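Local coordinates for phospholipase C-beta (PLC-beta) (PDB 3QR0), which belongs to the phospholipase C-beta family, joining PH, EF-hand-like, TIM-barrel and C2 domains in a single chain that carries a bound calcium ion, at residues 659-664 with 758-763; 665-670 with 723-728; 688-693 with 701-706. All blocks are in the same frame, centred on the assembly; numbering follows the deposited sequence.

Contact 1 of 3, residues 659-664 with 758-763; sequences AQFLSD and LGLASV
F661 and L760 meet where strands 650-660 and 761-771 cease to pair. The L760 side chain can be followed outward from CB, which lies 3.7 Å from F661 CB and equally near F661 CD2. Its CG stands beside the backbone N and anti to the carbonyl carbon (chi1 -74°), a setting that carries the branch across the aromatic ring. CD1 then sits over the middle of one ring face, 4.3 Å from the F661 centroid and only 11° off the ring normal, a CH-pi contact. CD2, the other branch, keeps to the same side of the ring but lies beyond its rim, nearest F661 CD2. The same leucine also touches E154, W155 and L158 of helix 151-165, so the L760 side chain lies between the F661 ring and the helix.

Behind this apolar end the two strands run antiparallel. Q660 and S762 form the hydrogen-bonded pair: Q660 N gives to S762 O at 2.8 Å, and S762 N returns a bond of 3.0 Å to Q660 O in the carbonyl plane. Q660 O also takes a CA-H...O contact from A761 CA at 3.2 Å. One residue further, A659 and V763 make a non-hydrogen-bonded pair with A659 CB 4.3 Å from V763 CG2. S762 OG turns back along its own chain and bonds L760 O at 2.8 Å from above the carbonyl plane, tying S762 to the corner. Q660 bends at chi2, which brings OE1 to 3.7 Å from S762 CB; that oxygen accepts its hydrogen bond from Q151 NE2.

Polar and apolar forces are thus divided in this buried contact between neighbouring strands of the C2 sandwich: main-chain bonds hold the paired part, and once the ladder ends at Q660 and S762 the cohesion passes to the L760 side chain lying against F661.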
loop_
_atom_site.group_PDB
_atom_site.type_symbol
_atom_site.label_atom_id
_atom_site.label_comp_id
_atom_site.label_asym_id
_atom_site.label_seq_id
_atom_site.Cartn_x
_atom_site.Cartn_y
_atom_site.Cartn_z
ATOM N N ALA A 659 -10.393 1.020 -20.304
ATOM C CA ALA A 659 -10.626 1.208 -18.876
ATOM C C ALA A 659 -12.115 1.179 -18.588
ATOM O O ALA A 659 -12.925 1.437 -19.475
ATOM C CB ALA A 659 -10.014 2.516 -18.391
ATOM N N GLN A 660 -12.464 0.842 -17.350
ATOM C CA GLN A 660 -13.853 0.768 -16.921
ATOM C C GLN A 660 -14.075 1.586 -15.658
ATOM O O GLN A 660 -13.252 1.562 -14.744
ATOM C CB GLN A 660 -14.263 -0.680 -16.650
ATOM C CG GLN A 660 -14.137 -1.610 -17.860
ATOM C CD GLN A 660 -12.722 -2.087 -18.094
ATOM O OE1 GLN A 660 -12.045 -2.544 -17.165
ATOM N NE2 GLN A 660 -12.256 -1.983 -19.338
ATOM N N PHE A 661 -15.195 2.305 -15.626
ATOM C CA PHE A 661 -15.681 2.974 -14.423
ATOM C C PHE A 661 -14.651 3.892 -13.793
ATOM O O PHE A 661 -14.433 3.854 -12.587
ATOM C CB PHE A 661 -16.159 1.944 -13.399
ATOM C CG PHE A 661 -17.217 1.027 -13.918
ATOM C CD1 PHE A 661 -18.477 1.512 -14.223
ATOM C CD2 PHE A 661 -16.957 -0.322 -14.097
ATOM C CE1 PHE A 661 -19.464 0.666 -14.704
ATOM C CE2 PHE A 661 -17.939 -1.171 -14.568
ATOM C CZ PHE A 661 -19.192 -0.677 -14.876
ATOM N N LEU A 662 -14.015 4.714 -14.618
ATOM C CA LEU A 662 -13.037 5.673 -14.113
ATOM C C LEU A 662 -13.689 6.767 -13.278
ATOM O O LEU A 662 -13.060 7.303 -12.371
ATOM C CB LEU A 662 -12.251 6.307 -15.259
ATOM C CG LEU A 662 -11.305 5.379 -16.014
ATOM C CD1 LEU A 662 -10.542 6.188 -17.050
ATOM C CD2 LEU A 662 -10.342 4.658 -15.063
ATOM N N SER A 663 -14.944 7.100 -13.581
ATOM C CA SER A 663 -15.605 8.224 -12.928
ATOM C C SER A 663 -17.128 8.167 -13.011
ATOM O O SER A 663 -17.697 7.521 -13.897
ATOM C CB SER A 663 -15.112 9.532 -13.551
ATOM O OG SER A 663 -15.795 10.641 -12.999
ATOM N N ASP A 664 -17.774 8.880 -12.090
ATOM C CA ASP A 664 -19.235 9.015 -12.086
ATOM C C ASP A 664 -19.728 10.139 -13.012
ATOM O O ASP A 664 -20.936 10.358 -13.138
ATOM C CB ASP A 664 -19.769 9.209 -10.653
ATOM C CG ASP A 664 -18.986 10.247 -9.855
ATOM O OD1 ASP A 664 -18.445 11.199 -10.456
ATOM O OD2 ASP A 664 -18.911 10.103 -8.615
ATOM N N LEU A 758 -9.895 2.044 -5.584
ATOM C CA LEU A 758 -10.933 2.944 -6.073
ATOM C C LEU A 758 -12.282 2.231 -6.126
ATOM O O LEU A 758 -13.320 2.871 -6.018
ATOM C CB LEU A 758 -10.592 3.470 -7.475
ATOM C CG LEU A 758 -9.797 4.768 -7.558
ATOM C CD1 LEU A 758 -8.430 4.582 -6.963
ATOM C CD2 LEU A 758 -9.708 5.239 -9.008
ATOM N N GLY A 759 -12.254 0.916 -6.328
ATOM C CA GLY A 759 -13.464 0.117 -6.510
ATOM C C GLY A 759 -13.510 -0.456 -7.917
ATOM O O GLY A 759 -12.594 -1.168 -8.341
ATOM N N LEU A 760 -14.566 -0.125 -8.652
ATOM C CA LEU A 760 -14.754 -0.637 -10.013
ATOM C C LEU A 760 -13.734 -0.106 -11.023
ATOM O O LEU A 760 -13.500 -0.750 -12.048
ATOM C CB LEU A 760 -16.171 -0.317 -10.503
ATOM C CG LEU A 760 -17.295 -1.156 -9.892
ATOM C CD1 LEU A 760 -18.653 -0.548 -10.213
ATOM C CD2 LEU A 760 -17.210 -2.571 -10.405
ATOM N N ALA A 761 -13.134 1.054 -10.745
ATOM C CA ALA A 761 -12.196 1.677 -11.684
ATOM C C ALA A 761 -11.061 0.720 -12.014
ATOM O O ALA A 761 -10.341 0.271 -11.119
ATOM C CB ALA A 761 -11.645 2.998 -11.124
ATOM N N SER A 762 -10.920 0.401 -13.299
ATOM C CA SER A 762 -9.956 -0.591 -13.761
ATOM C C SER A 762 -9.412 -0.238 -15.140
ATOM O O SER A 762 -10.084 0.419 -15.929
ATOM C CB SER A 762 -10.605 -1.975 -13.849
ATOM O OG SER A 762 -11.247 -2.339 -12.636
ATOM N N VAL A 763 -8.190 -0.681 -15.404
ATOM C CA VAL A 763 -7.622 -0.662 -16.750
ATOM C C VAL A 763 -7.561 -2.105 -17.235
ATOM O O VAL A 763 -7.236 -3.010 -16.462
ATOM C CB VAL A 763 -6.219 -0.017 -16.767
ATOM C CG1 VAL A 763 -5.498 -0.289 -18.093
ATOM C CG2 VAL A 763 -6.328 1.486 -16.531
#

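Contact 2 of 3, residues 665-670 with 723-728; sequences KQISSY and VSEENG
I667 sets its CG2 against the carboxylate end of E725, 3.9 Å from OE1, the two side chains meeting at about a right angle. At S668 the backbone does the binding. Its N donates to a water that in turn donates to E725 OE1, while S668 O accepts E726 N at 3.0 Å from well above the carbonyl plane. S668 CB rests 3.7 Å from E726 OE1, and its OG is taken up by N694 N. S669 faces E725 as a non-hydrogen-bonded pair, its hydroxyl turned to the OH of Y701.

Y670 then pairs with S724 through two backbone bonds, each of 3.0 Å between N of one residue and O of the other. With CG placed between its backbone N and carbonyl carbon (chi1 61°), the ring swings over the partner strand: S724 CB lies over one face, 4.2 Å from the Y670 centroid, and E726 O comes to the edge, 3.7 Å from CE2. Y670 OH reaches G728 CA at 3.6 Å. The ring edge and hydroxyl thus border the type I turn E725-G728, which joins strands 718-725 and 730-737 in a beta hairpin of the antiparallel C2 beta-sandwich.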
loop_
_atom_site.group_PDB
_atom_site.type_symbol
_atom_site.label_atom_id
_atom_site.label_comp_id
_atom_site.label_asym_id
_atom_site.label_seq_id
_atom_site.Cartn_x
_atom_site.Cartn_y
_atom_site.Cartn_z
ATOM N N LYS A 665 -18.794 10.842 -13.654
ATOM C CA LYS A 665 -19.120 11.862 -14.657
ATOM C C LYS A 665 -18.349 11.600 -15.949
ATOM O O LYS A 665 -17.426 10.785 -15.974
ATOM C CB LYS A 665 -18.830 13.273 -14.124
ATOM C CG LYS A 665 -17.445 13.459 -13.503
ATOM C CD LYS A 665 -17.214 14.901 -13.055
ATOM C CE LYS A 665 -15.799 15.102 -12.507
ATOM N NZ LYS A 665 -15.388 16.541 -12.521
ATOM N N GLN A 666 -18.743 12.280 -17.023
ATOM C CA GLN A 666 -18.087 12.120 -18.323
ATOM C C GLN A 666 -16.773 12.888 -18.354
ATOM O O GLN A 666 -16.756 14.080 -18.667
ATOM C CB GLN A 666 -18.992 12.591 -19.472
ATOM C CG GLN A 666 -19.992 11.547 -19.940
ATOM C CD GLN A 666 -20.724 11.949 -21.207
ATOM O OE1 GLN A 666 -20.766 13.126 -21.573
ATOM N NE2 GLN A 666 -21.303 10.968 -21.887
ATOM N N ILE A 667 -15.680 12.198 -18.039
ATOM C CA ILE A 667 -14.341 12.790 -18.068
ATOM C C ILE A 667 -13.593 12.417 -19.346
ATOM O O ILE A 667 -13.974 11.483 -20.055
ATOM C CB ILE A 667 -13.486 12.351 -16.848
ATOM C CG1 ILE A 667 -13.294 10.829 -16.820
ATOM C CG2 ILE A 667 -14.131 12.820 -15.553
ATOM C CD1 ILE A 667 -12.088 10.382 -16.030
ATOM N N SER A 668 -12.536 13.169 -19.634
ATOM C CA SER A 668 -11.573 12.811 -20.667
ATOM C C SER A 668 -10.342 12.267 -19.947
ATOM O O SER A 668 -9.910 12.846 -18.952
ATOM C CB SER A 668 -11.208 14.031 -21.509
ATOM O OG SER A 668 -12.363 14.581 -22.121
ATOM N N SER A 669 -9.794 11.153 -20.423
ATOM C CA SER A 669 -8.704 10.481 -19.711
ATOM C C SER A 669 -7.582 10.001 -20.614
ATOM O O SER A 669 -7.752 9.855 -21.823
ATOM C CB SER A 669 -9.245 9.281 -18.935
ATOM O OG SER A 669 -9.643 8.242 -19.811
ATOM N N TYR A 670 -6.428 9.763 -19.997
ATOM C CA TYR A 670 -5.331 9.058 -20.638
ATOM C C TYR A 670 -4.607 8.186 -19.617
ATOM O O TYR A 670 -4.810 8.317 -18.405
ATOM C CB TYR A 670 -4.360 10.034 -21.327
ATOM C CG TYR A 670 -3.680 11.035 -20.413
ATOM C CD1 TYR A 670 -2.555 10.680 -19.671
ATOM C CD2 TYR A 670 -4.142 12.344 -20.312
ATOM C CE1 TYR A 670 -1.920 11.595 -18.839
ATOM C CE2 TYR A 670 -3.507 13.273 -19.483
ATOM C CZ TYR A 670 -2.397 12.891 -18.751
ATOM O OH TYR A 670 -1.769 13.793 -17.917
ATOM N N VAL A 723 -3.444 6.470 -14.348
ATOM C CA VAL A 723 -4.543 7.029 -15.120
ATOM C C VAL A 723 -4.825 8.446 -14.636
ATOM O O VAL A 723 -4.941 8.682 -13.431
ATOM C CB VAL A 723 -5.820 6.180 -15.015
ATOM C CG1 VAL A 723 -6.894 6.739 -15.939
ATOM C CG2 VAL A 723 -5.530 4.709 -15.345
ATOM N N SER A 724 -4.940 9.374 -15.585
ATOM C CA SER A 724 -5.172 10.787 -15.288
ATOM C C SER A 724 -6.276 11.371 -16.157
ATOM O O SER A 724 -6.540 10.881 -17.257
ATOM C CB SER A 724 -3.887 11.587 -15.528
ATOM O OG SER A 724 -2.819 11.098 -14.735
ATOM N N GLU A 725 -6.918 12.427 -15.664
ATOM C CA GLU A 725 -7.791 13.242 -16.500
ATOM C C GLU A 725 -6.907 14.018 -17.479
ATOM O O GLU A 725 -5.698 14.149 -17.255
ATOM C CB GLU A 725 -8.639 14.200 -15.658
ATOM C CG GLU A 725 -9.553 13.492 -14.656
ATOM C CD GLU A 725 -10.637 14.395 -14.072
ATOM O OE1 GLU A 725 -11.172 15.256 -14.799
ATOM O OE2 GLU A 725 -10.970 14.222 -12.882
ATOM N N GLU A 726 -7.503 14.523 -18.559
ATOM C CA GLU A 726 -6.751 15.253 -19.586
ATOM C C GLU A 726 -5.962 16.433 -19.022
ATOM O O GLU A 726 -4.862 16.722 -19.494
ATOM C CB GLU A 726 -7.678 15.748 -20.700
ATOM C CG GLU A 726 -6.975 16.640 -21.730
ATOM C CD GLU A 726 -7.801 16.895 -22.976
ATOM O OE1 GLU A 726 -9.042 16.745 -22.924
ATOM O OE2 GLU A 726 -7.201 17.268 -24.011
ATOM N N ASN A 727 -6.520 17.108 -18.019
ATOM C CA ASN A 727 -5.840 18.241 -17.384
ATOM C C ASN A 727 -4.705 17.819 -16.438
ATOM O O ASN A 727 -4.071 18.669 -15.818
ATOM C CB ASN A 727 -6.848 19.139 -16.653
ATOM C CG ASN A 727 -7.270 18.584 -15.302
ATOM O OD1 ASN A 727 -7.461 17.379 -15.138
ATOM N ND2 ASN A 727 -7.417 19.473 -14.323
ATOM N N GLY A 728 -4.456 16.514 -16.335
ATOM C CA GLY A 728 -3.368 15.990 -15.525
ATOM C C GLY A 728 -3.783 15.574 -14.126
ATOM O O GLY A 728 -2.942 15.150 -13.342
HETATM O O HOH W 1 -11.973 15.425 -17.857
#

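Contact 3 of 3, residues 688-693 with 701-706; sequences KTKIIE and YDEKVF
The Y701 ring has K690 O at its edge, close to the ring plane, and I692 CG1 approaching obliquely to 3.5 Å from CD1. T689 OG1 also comes in at a slant, 3.8 Å from Y701 CD1. The F706 ring, in turn, presents its edge to the backbone, with T689 N 3.9 Å from CZ. A third flat group, the carboxylate of E703, is gripped on both faces through a single oxygen: K690 N and K690 NZ each stand 3.0 Å from E703 OE1, from opposite sides of the carboxylate plane.

These segments form the two ends of a long connection between strands 686-688 and 706-711, which belong to different sheets of the C2 sandwich, so the contact holds together the two ends of the connection that passes from one sheet to the other. K690 reaches E703 OE1 with both its backbone N and its NZ because its chain doubles back, bent at chi3 (73°) and chi4 (60°). NZ thereby adds a bond of 2.7 Å to Y701 O beside its salt bridge with E703. Two donors on one oxygen, one of them charged, would favour an ionised carboxylate. T689 CG2 packs slantwise across the E703 chain, 3.9 Å from E703 CG, while T689 OG1 donates to K690 O at 2.9 Å and accepts V671 N.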
loop_
_atom_site.group_PDB
_atom_site.type_symbol
_atom_site.label_atom_id
_atom_site.label_comp_id
_atom_site.label_asym_id
_atom_site.label_seq_id
_atom_site.Cartn_x
_atom_site.Cartn_y
_atom_site.Cartn_z
ATOM N N LYS A 688 2.488 7.456 -23.052
ATOM C CA LYS A 688 1.193 8.052 -22.754
ATOM C C LYS A 688 0.208 7.693 -23.863
ATOM O O LYS A 688 0.535 7.838 -25.034
ATOM C CB LYS A 688 1.349 9.570 -22.658
ATOM C CG LYS A 688 0.064 10.337 -22.385
ATOM C CD LYS A 688 0.352 11.825 -22.248
ATOM C CE LYS A 688 -0.894 12.657 -22.440
ATOM N NZ LYS A 688 -0.619 14.097 -22.175
ATOM N N THR A 689 -0.989 7.240 -23.497
ATOM C CA THR A 689 -2.014 6.902 -24.483
ATOM C C THR A 689 -2.624 8.153 -25.085
ATOM O O THR A 689 -2.433 9.254 -24.577
ATOM C CB THR A 689 -3.185 6.096 -23.871
ATOM O OG1 THR A 689 -3.867 6.898 -22.894
ATOM C CG2 THR A 689 -2.685 4.805 -23.232
ATOM N N LYS A 690 -3.376 7.961 -26.159
ATOM C CA LYS A 690 -4.282 8.980 -26.647
ATOM C C LYS A 690 -5.322 9.318 -25.575
ATOM O O LYS A 690 -5.557 8.543 -24.644
ATOM C CB LYS A 690 -4.989 8.509 -27.927
ATOM C CG LYS A 690 -5.938 7.310 -27.745
ATOM C CD LYS A 690 -6.635 6.932 -29.059
ATOM C CE LYS A 690 -5.694 6.254 -30.050
ATOM N NZ LYS A 690 -5.119 4.987 -29.514
ATOM N N ILE A 691 -5.952 10.474 -25.730
ATOM C CA ILE A 691 -7.033 10.887 -24.851
ATOM C C ILE A 691 -8.360 10.365 -25.387
ATOM O O ILE A 691 -8.670 10.534 -26.563
ATOM C CB ILE A 691 -7.108 12.417 -24.729
ATOM C CG1 ILE A 691 -5.940 12.933 -23.881
ATOM C CG2 ILE A 691 -8.447 12.840 -24.118
ATOM C CD1 ILE A 691 -5.647 14.407 -24.075
ATOM N N ILE A 692 -9.142 9.727 -24.524
ATOM C CA ILE A 692 -10.511 9.388 -24.877
ATOM C C ILE A 692 -11.398 10.427 -24.212
ATOM O O ILE A 692 -11.388 10.571 -22.986
ATOM C CB ILE A 692 -10.884 7.961 -24.448
ATOM C CG1 ILE A 692 -9.998 6.943 -25.177
ATOM C CG2 ILE A 692 -12.348 7.683 -24.755
ATOM C CD1 ILE A 692 -10.204 6.916 -26.701
ATOM N N GLU A 693 -12.140 11.167 -25.031
ATOM C CA GLU A 693 -12.906 12.316 -24.563
ATOM C C GLU A 693 -14.299 11.918 -24.083
ATOM O O GLU A 693 -14.942 11.047 -24.675
ATOM C CB GLU A 693 -13.028 13.357 -25.684
ATOM C CG GLU A 693 -11.692 13.955 -26.111
ATOM C CD GLU A 693 -11.826 15.059 -27.147
ATOM O OE1 GLU A 693 -12.811 15.051 -27.923
ATOM O OE2 GLU A 693 -10.927 15.931 -27.194
ATOM N N TYR A 701 -9.023 2.840 -25.440
ATOM C CA TYR A 701 -7.792 3.491 -25.904
ATOM C C TYR A 701 -7.212 2.775 -27.117
ATOM O O TYR A 701 -6.794 3.420 -28.079
ATOM C CB TYR A 701 -6.737 3.556 -24.790
ATOM C CG TYR A 701 -7.249 4.147 -23.499
ATOM C CD1 TYR A 701 -7.373 5.530 -23.334
ATOM C CD2 TYR A 701 -7.629 3.327 -22.448
ATOM C CE1 TYR A 701 -7.853 6.069 -22.143
ATOM C CE2 TYR A 701 -8.108 3.856 -21.260
ATOM C CZ TYR A 701 -8.220 5.223 -21.111
ATOM O OH TYR A 701 -8.703 5.727 -19.923
ATOM N N ASP A 702 -7.190 1.443 -27.063
ATOM C CA ASP A 702 -6.613 0.622 -28.121
ATOM C C ASP A 702 -5.259 1.187 -28.551
ATOM O O ASP A 702 -5.034 1.492 -29.728
ATOM C CB ASP A 702 -7.578 0.540 -29.311
ATOM C CG ASP A 702 -7.137 -0.466 -30.357
ATOM O OD1 ASP A 702 -6.478 -1.465 -30.002
ATOM O OD2 ASP A 702 -7.455 -0.255 -31.537
ATOM N N GLU A 703 -4.368 1.340 -27.581
ATOM C CA GLU A 703 -3.089 1.999 -27.812
ATOM C C GLU A 703 -2.056 1.002 -28.301
ATOM O O GLU A 703 -2.052 -0.150 -27.876
ATOM C CB GLU A 703 -2.590 2.660 -26.527
ATOM C CG GLU A 703 -1.444 3.650 -26.726
ATOM C CD GLU A 703 -1.841 4.876 -27.536
ATOM O OE1 GLU A 703 -3.006 5.318 -27.442
ATOM O OE2 GLU A 703 -0.974 5.405 -28.267
ATOM N N LYS A 704 -1.187 1.453 -29.202
ATOM C CA LYS A 704 -0.037 0.666 -29.619
ATOM C C LYS A 704 0.784 0.300 -28.381
ATOM O O LYS A 704 0.905 1.097 -27.448
ATOM C CB LYS A 704 0.813 1.457 -30.621
ATOM C CG LYS A 704 2.108 0.769 -31.063
ATOM C CD LYS A 704 1.837 -0.535 -31.810
ATOM C CE LYS A 704 3.121 -1.297 -32.120
ATOM N NZ LYS A 704 2.844 -2.730 -32.461
ATOM N N VAL A 705 1.337 -0.909 -28.377
ATOM C CA VAL A 705 2.050 -1.427 -27.212
ATOM C C VAL A 705 3.237 -0.549 -26.791
ATOM O O VAL A 705 3.944 0.012 -27.635
ATOM C CB VAL A 705 2.539 -2.879 -27.459
ATOM C CG1 VAL A 705 3.536 -2.934 -28.615
ATOM C CG2 VAL A 705 3.137 -3.459 -26.195
ATOM N N PHE A 706 3.419 -0.421 -25.478
ATOM C CA PHE A 706 4.583 0.233 -24.899
ATOM C C PHE A 706 5.625 -0.846 -24.590
ATOM O O PHE A 706 5.348 -1.774 -23.837
ATOM C CB PHE A 706 4.224 0.953 -23.592
ATOM C CG PHE A 706 3.153 2.013 -23.725
ATOM C CD1 PHE A 706 2.181 2.153 -22.735
ATOM C CD2 PHE A 706 3.130 2.891 -24.800
ATOM C CE1 PHE A 706 1.202 3.142 -22.828
ATOM C CE2 PHE A 706 2.153 3.877 -24.898
ATOM C CZ PHE A 706 1.189 3.999 -23.913
#

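The three contacts are nested along the chain, contact 3 inside the loop closed by contact 2 and contact 2 inside that of contact 1. Centres lie about 12 Å apart for contacts 1 and 2 and for contacts 2 and 3, and about 16 Å for contacts 1 and 3. Between contacts 1 and 2 the join is apolar, V763 CG2 being 3.5 Å from V723 CG2. L662 CD1 reaches S669 OG and, at 3.4 Å, Y701 OH, touching both other contacts. Contacts 2 and 3 are linked by S669 O and I692 N, 3.0 Å apart. None of the calcium ligands, N339, E368, D370 and E417, belongs to these segments.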